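Local coordinates for protein Pbp related beta-lactamase (Pyrococcus abyssi, PDB 2QMI) that probably acts as a serine peptidase of the beta-lactamase and penicillin-binding protein family, assembling into a self-compartmentalizing octamer, at residues F227-T232 and G236-V241; E52-I57 and R196-K201. All coordinates share one frame; numbering follows the deposited sequence.

Contact 1. Residues F227-T232 and G236-V241; sequences FPYGIT and GLLSSV
Two torsions set up this contact: with CG of Phe227 trans to its backbone N (chi1 -173°), the ring is turned toward segment 236-241, and with CG of Leu238 opposite its own carbonyl carbon (chi1 -68°), the CD1 branch comes over that ring. CD1 of Leu238 sits above the middle of that ring, 3.8 Å from its centroid and almost on the normal, a clean CH-pi contact. Pro228 CD lies over the opposite face, nearer the rim. The other leucine branch, CD2, approaches the OH of Tyr229 at 4.0 Å, while Phe227 CD2 lies off-centre over a face of the tyrosine ring. At the other end the chain folds back on itself: the N-H of Gly236 bonds to Thr232 O at 3.0 Å (145° at the hydrogen), the donor standing somewhat off the carbonyl plane. Gly236 CA points a C-H at Ile231 O (3.4 Å) and also meets CG2 of Ile231 at 3.6 Å. Pro228 centres an inverse gamma turn that starts this loop between strands 222-225 and 238-239. Phe227 O and Tyr229 O bond to Arg46 and Tyr40 of the second subunit. Within the chain, Tyr229 and Leu238 share Val204 of helix 201-204, Pro228 and Ile231 lean on helix 116-124, Thr232 touches helix 180-189, and strand 238-239 pairs antiparallel with strand 55-56.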
# COMPACT_ATOMS: atom_id res chain seq x y z
N PHE A 227 -9.15 -17.73 -29.76
CA PHE A 227 -10.39 -17.33 -30.41
C PHE A 227 -11.58 -17.68 -29.51
O PHE A 227 -11.55 -18.69 -28.80
CB PHE A 227 -10.55 -18.06 -31.75
CG PHE A 227 -11.70 -17.58 -32.57
CD1 PHE A 227 -11.59 -16.43 -33.35
CD2 PHE A 227 -12.93 -18.22 -32.51
CE1 PHE A 227 -12.68 -15.94 -34.06
CE2 PHE A 227 -14.03 -17.74 -33.21
CZ PHE A 227 -13.90 -16.59 -33.99
N PRO A 228 -12.64 -16.84 -29.50
CA PRO A 228 -13.79 -17.14 -28.66
C PRO A 228 -14.82 -18.00 -29.40
O PRO A 228 -15.91 -17.52 -29.77
CB PRO A 228 -14.32 -15.76 -28.32
CG PRO A 228 -14.12 -15.04 -29.60
CD PRO A 228 -12.72 -15.47 -30.02
N TYR A 229 -14.47 -19.26 -29.63
CA TYR A 229 -15.34 -20.20 -30.33
C TYR A 229 -16.74 -20.25 -29.76
O TYR A 229 -16.93 -20.45 -28.55
CB TYR A 229 -14.72 -21.60 -30.30
CG TYR A 229 -13.47 -21.71 -31.13
CD1 TYR A 229 -13.53 -21.68 -32.53
CD2 TYR A 229 -12.22 -21.81 -30.52
CE1 TYR A 229 -12.37 -21.75 -33.30
CE2 TYR A 229 -11.05 -21.88 -31.28
CZ TYR A 229 -11.13 -21.85 -32.66
OH TYR A 229 -9.98 -21.93 -33.39
N GLY A 230 -17.72 -20.05 -30.64
CA GLY A 230 -19.12 -20.08 -30.25
C GLY A 230 -19.98 -19.22 -31.16
O GLY A 230 -21.11 -19.57 -31.47
N ILE A 231 -19.43 -18.09 -31.58
CA ILE A 231 -20.11 -17.14 -32.46
C ILE A 231 -20.08 -17.69 -33.90
O ILE A 231 -19.13 -18.37 -34.27
CB ILE A 231 -19.40 -15.76 -32.33
CG1 ILE A 231 -20.14 -14.67 -33.10
CG2 ILE A 231 -17.98 -15.86 -32.84
CD1 ILE A 231 -19.57 -13.29 -32.83
N THR A 232 -21.11 -17.42 -34.70
CA THR A 232 -21.16 -17.95 -36.07
C THR A 232 -21.52 -16.99 -37.21
O THR A 232 -20.64 -16.41 -37.84
CB THR A 232 -22.14 -19.15 -36.16
OG1 THR A 232 -23.41 -18.78 -35.62
CG2 THR A 232 -21.60 -20.34 -35.40
N GLY A 236 -18.03 -15.34 -36.81
CA GLY A 236 -17.18 -16.40 -36.30
C GLY A 236 -16.23 -17.07 -37.27
O GLY A 236 -15.62 -18.09 -36.96
N LEU A 237 -16.07 -16.49 -38.45
CA LEU A 237 -15.19 -17.09 -39.44
C LEU A 237 -13.72 -16.69 -39.25
O LEU A 237 -13.41 -15.54 -38.91
CB LEU A 237 -15.68 -16.70 -40.84
CG LEU A 237 -15.14 -17.45 -42.05
CD1 LEU A 237 -15.50 -18.94 -41.98
CD2 LEU A 237 -15.72 -16.82 -43.31
N LEU A 238 -12.83 -17.66 -39.44
CA LEU A 238 -11.40 -17.44 -39.35
C LEU A 238 -10.87 -17.67 -40.76
O LEU A 238 -11.30 -18.61 -41.43
CB LEU A 238 -10.72 -18.41 -38.38
CG LEU A 238 -11.02 -18.30 -36.88
CD1 LEU A 238 -12.33 -18.99 -36.55
CD2 LEU A 238 -9.88 -18.95 -36.10
N SER A 239 -9.95 -16.84 -41.22
CA SER A 239 -9.42 -16.99 -42.57
C SER A 239 -8.07 -16.29 -42.68
O SER A 239 -7.49 -15.89 -41.67
CB SER A 239 -10.41 -16.40 -43.58
OG SER A 239 -10.05 -16.67 -44.92
N SER A 240 -7.57 -16.17 -43.90
CA SER A 240 -6.29 -15.51 -44.17
C SER A 240 -6.57 -14.43 -45.21
O SER A 240 -7.64 -14.41 -45.81
CB SER A 240 -5.27 -16.51 -44.73
OG SER A 240 -5.55 -16.81 -46.09
N VAL A 241 -5.60 -13.53 -45.41
CA VAL A 241 -5.79 -12.45 -46.39
C VAL A 241 -5.76 -12.96 -47.83
O VAL A 241 -6.34 -12.35 -48.72
CB VAL A 241 -4.73 -11.32 -46.24
CG1 VAL A 241 -4.80 -10.72 -44.83
CG2 VAL A 241 -3.35 -11.85 -46.53

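Contact 2. Residues E52-I57 and R196-K201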
# COMPACT_ATOMS: atom_id res chain seq x y z
N GLU A 52 -0.20 -16.13 -45.48
CA GLU A 52 -0.99 -17.32 -45.18
C GLU A 52 -1.61 -17.39 -43.78
O GLU A 52 -2.68 -17.96 -43.61
CB GLU A 52 -0.13 -18.59 -45.38
CG GLU A 52 0.48 -18.82 -46.78
CD GLU A 52 1.64 -17.87 -47.11
OE1 GLU A 52 2.16 -17.20 -46.18
OE2 GLU A 52 2.04 -17.80 -48.30
N THR A 53 -0.93 -16.84 -42.77
CA THR A 53 -1.44 -16.89 -41.39
C THR A 53 -2.94 -16.63 -41.25
O THR A 53 -3.51 -15.74 -41.89
CB THR A 53 -0.64 -15.94 -40.45
OG1 THR A 53 -1.22 -15.95 -39.13
CG2 THR A 53 -0.64 -14.54 -40.97
N ILE A 54 -3.58 -17.43 -40.41
CA ILE A 54 -5.01 -17.34 -40.18
C ILE A 54 -5.38 -16.54 -38.92
O ILE A 54 -4.81 -16.75 -37.85
CB ILE A 54 -5.60 -18.77 -40.11
CG1 ILE A 54 -5.73 -19.31 -41.54
CG2 ILE A 54 -6.94 -18.77 -39.39
CD1 ILE A 54 -6.15 -20.76 -41.62
N TYR A 55 -6.34 -15.63 -39.09
CA TYR A 55 -6.84 -14.79 -38.00
C TYR A 55 -8.35 -14.87 -37.99
O TYR A 55 -8.97 -15.37 -38.93
CB TYR A 55 -6.50 -13.31 -38.23
CG TYR A 55 -5.06 -12.95 -38.49
CD1 TYR A 55 -4.33 -12.22 -37.55
CD2 TYR A 55 -4.46 -13.25 -39.71
CE1 TYR A 55 -3.03 -11.79 -37.83
CE2 TYR A 55 -3.17 -12.83 -40.00
CZ TYR A 55 -2.45 -12.10 -39.06
OH TYR A 55 -1.17 -11.69 -39.35
N GLY A 56 -8.96 -14.37 -36.92
CA GLY A 56 -10.41 -14.34 -36.86
C GLY A 56 -10.78 -13.10 -37.65
O GLY A 56 -10.02 -12.12 -37.64
N ILE A 57 -11.91 -13.09 -38.34
CA ILE A 57 -12.26 -11.92 -39.13
C ILE A 57 -13.45 -11.13 -38.59
O ILE A 57 -13.76 -10.05 -39.09
CB ILE A 57 -12.53 -12.29 -40.62
CG1 ILE A 57 -13.84 -13.07 -40.75
CG2 ILE A 57 -11.38 -13.13 -41.15
CD1 ILE A 57 -14.26 -13.29 -42.19
N ARG A 196 -8.75 -22.55 -46.75
CA ARG A 196 -8.15 -22.29 -45.44
C ARG A 196 -8.96 -21.23 -44.68
O ARG A 196 -8.41 -20.31 -44.07
CB ARG A 196 -6.68 -21.87 -45.59
CG ARG A 196 -5.81 -23.02 -46.12
CD ARG A 196 -4.31 -22.73 -46.10
NE ARG A 196 -3.78 -22.54 -44.75
CZ ARG A 196 -3.35 -21.38 -44.28
NH1 ARG A 196 -3.38 -20.31 -45.06
NH2 ARG A 196 -2.90 -21.28 -43.04
N SER A 197 -10.28 -21.37 -44.75
CA SER A 197 -11.22 -20.50 -44.07
C SER A 197 -12.05 -21.45 -43.22
O SER A 197 -12.66 -22.37 -43.76
CB SER A 197 -12.09 -19.77 -45.10
OG SER A 197 -11.29 -19.00 -45.98
N TYR A 198 -12.07 -21.25 -41.90
CA TYR A 198 -12.78 -22.18 -41.03
C TYR A 198 -13.81 -21.62 -40.03
O TYR A 198 -13.93 -20.41 -39.84
CB TYR A 198 -11.76 -22.97 -40.21
CG TYR A 198 -10.54 -23.46 -40.96
CD1 TYR A 198 -10.59 -24.61 -41.77
CD2 TYR A 198 -9.31 -22.81 -40.83
CE1 TYR A 198 -9.44 -25.10 -42.40
CE2 TYR A 198 -8.16 -23.29 -41.46
CZ TYR A 198 -8.24 -24.43 -42.24
OH TYR A 198 -7.10 -24.90 -42.86
N PHE A 199 -14.52 -22.54 -39.39
CA PHE A 199 -15.52 -22.25 -38.36
C PHE A 199 -15.21 -23.08 -37.12
O PHE A 199 -15.25 -22.58 -35.99
CB PHE A 199 -16.93 -22.62 -38.84
CG PHE A 199 -17.65 -21.52 -39.54
CD1 PHE A 199 -18.01 -20.36 -38.85
CD2 PHE A 199 -17.97 -21.62 -40.89
CE1 PHE A 199 -18.69 -19.33 -39.50
CE2 PHE A 199 -18.64 -20.60 -41.54
CZ PHE A 199 -19.00 -19.45 -40.85
N PHE A 200 -14.91 -24.36 -37.34
CA PHE A 200 -14.63 -25.31 -36.27
C PHE A 200 -13.17 -25.35 -35.82
O PHE A 200 -12.25 -25.40 -36.65
CB PHE A 200 -15.08 -26.70 -36.71
CG PHE A 200 -16.48 -26.73 -37.29
CD1 PHE A 200 -17.58 -26.40 -36.50
CD2 PHE A 200 -16.68 -27.06 -38.63
CE1 PHE A 200 -18.86 -26.40 -37.04
CE2 PHE A 200 -17.97 -27.06 -39.17
CZ PHE A 200 -19.06 -26.73 -38.36
N LYS A 201 -12.98 -25.33 -34.50
CA LYS A 201 -11.67 -25.36 -33.88
C LYS A 201 -10.85 -26.57 -34.28
O LYS A 201 -9.62 -26.51 -34.35
CB LYS A 201 -11.83 -25.35 -32.36
CG LYS A 201 -12.70 -26.48 -31.84
CD LYS A 201 -12.74 -26.47 -30.31
CE LYS A 201 -13.43 -25.22 -29.80
NZ LYS A 201 -14.89 -25.21 -30.13
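Arg196 grips the backbone carbonyl of Glu52 through the edge of its guanidinium. NH1 makes the main bond, 2.8 Å to Glu52 O and nearly straight (164° at the hydrogen), with the oxygen close to the guanidinium plane; NH2 adds a weak second bond to Glu52 O at 3.4 Å. A bend at chi3 (63°) curls the arginine chain round to this position. NH2 has a stronger partner in a salt bridge to Asp207 OD1, and the other oxygen of that carboxylate takes a hydrogen bond with Tyr198 OH, so one aspartate ties both side chains together. The Glu52 carboxylate instead bonds through OE1 to Thr50 OG1, and its OE1 stays 6.5 Å from Arg196 NH1. Segment 52-57 carries the short strand 55-56 and leads toward helix 61-74, whose start carries what looks like the SxxK motif of penicillin-recognising enzymes; the 196-201 loop connects helices 180-189 and 201-204. Between the polar groups CD1 of Ile54 wedges in, over one guanidinium face at 3.6 Å from Arg196 NH2 and edge-on to the tyrosine ring, where its 3.2 Å to Tyr198 CE2 is unusually short and may partly reflect the accuracy of the model. On the loop, Asp243 OD2 accepts the backbone N-H of Arg196 and also bonds Ser197 OG.

How the contacts relate
Contacts 1 and 2 lie side by side, their centres about 6 Å apart, and strand 238-239 of contact 1 bonds to both segments of contact 2. Leu238 O takes a probable hydrogen bond from Tyr198 N at 2.8 Å, and Ser239 O one from Tyr55 N, also 2.8 Å. Packing adds to this: Ser240 CB comes within 3.2 Å of Glu52 O, the carbonyl that Arg196 uses. The probable active site lies closer to contact 1: the side chain of Ile231 is near the residues of the SxxK-like pattern without touching them, and Thr61 OG1 bonds to Leu237 N. Segment 52-57 is tied to it through sequence, ending two residues before Ser59 of that pattern.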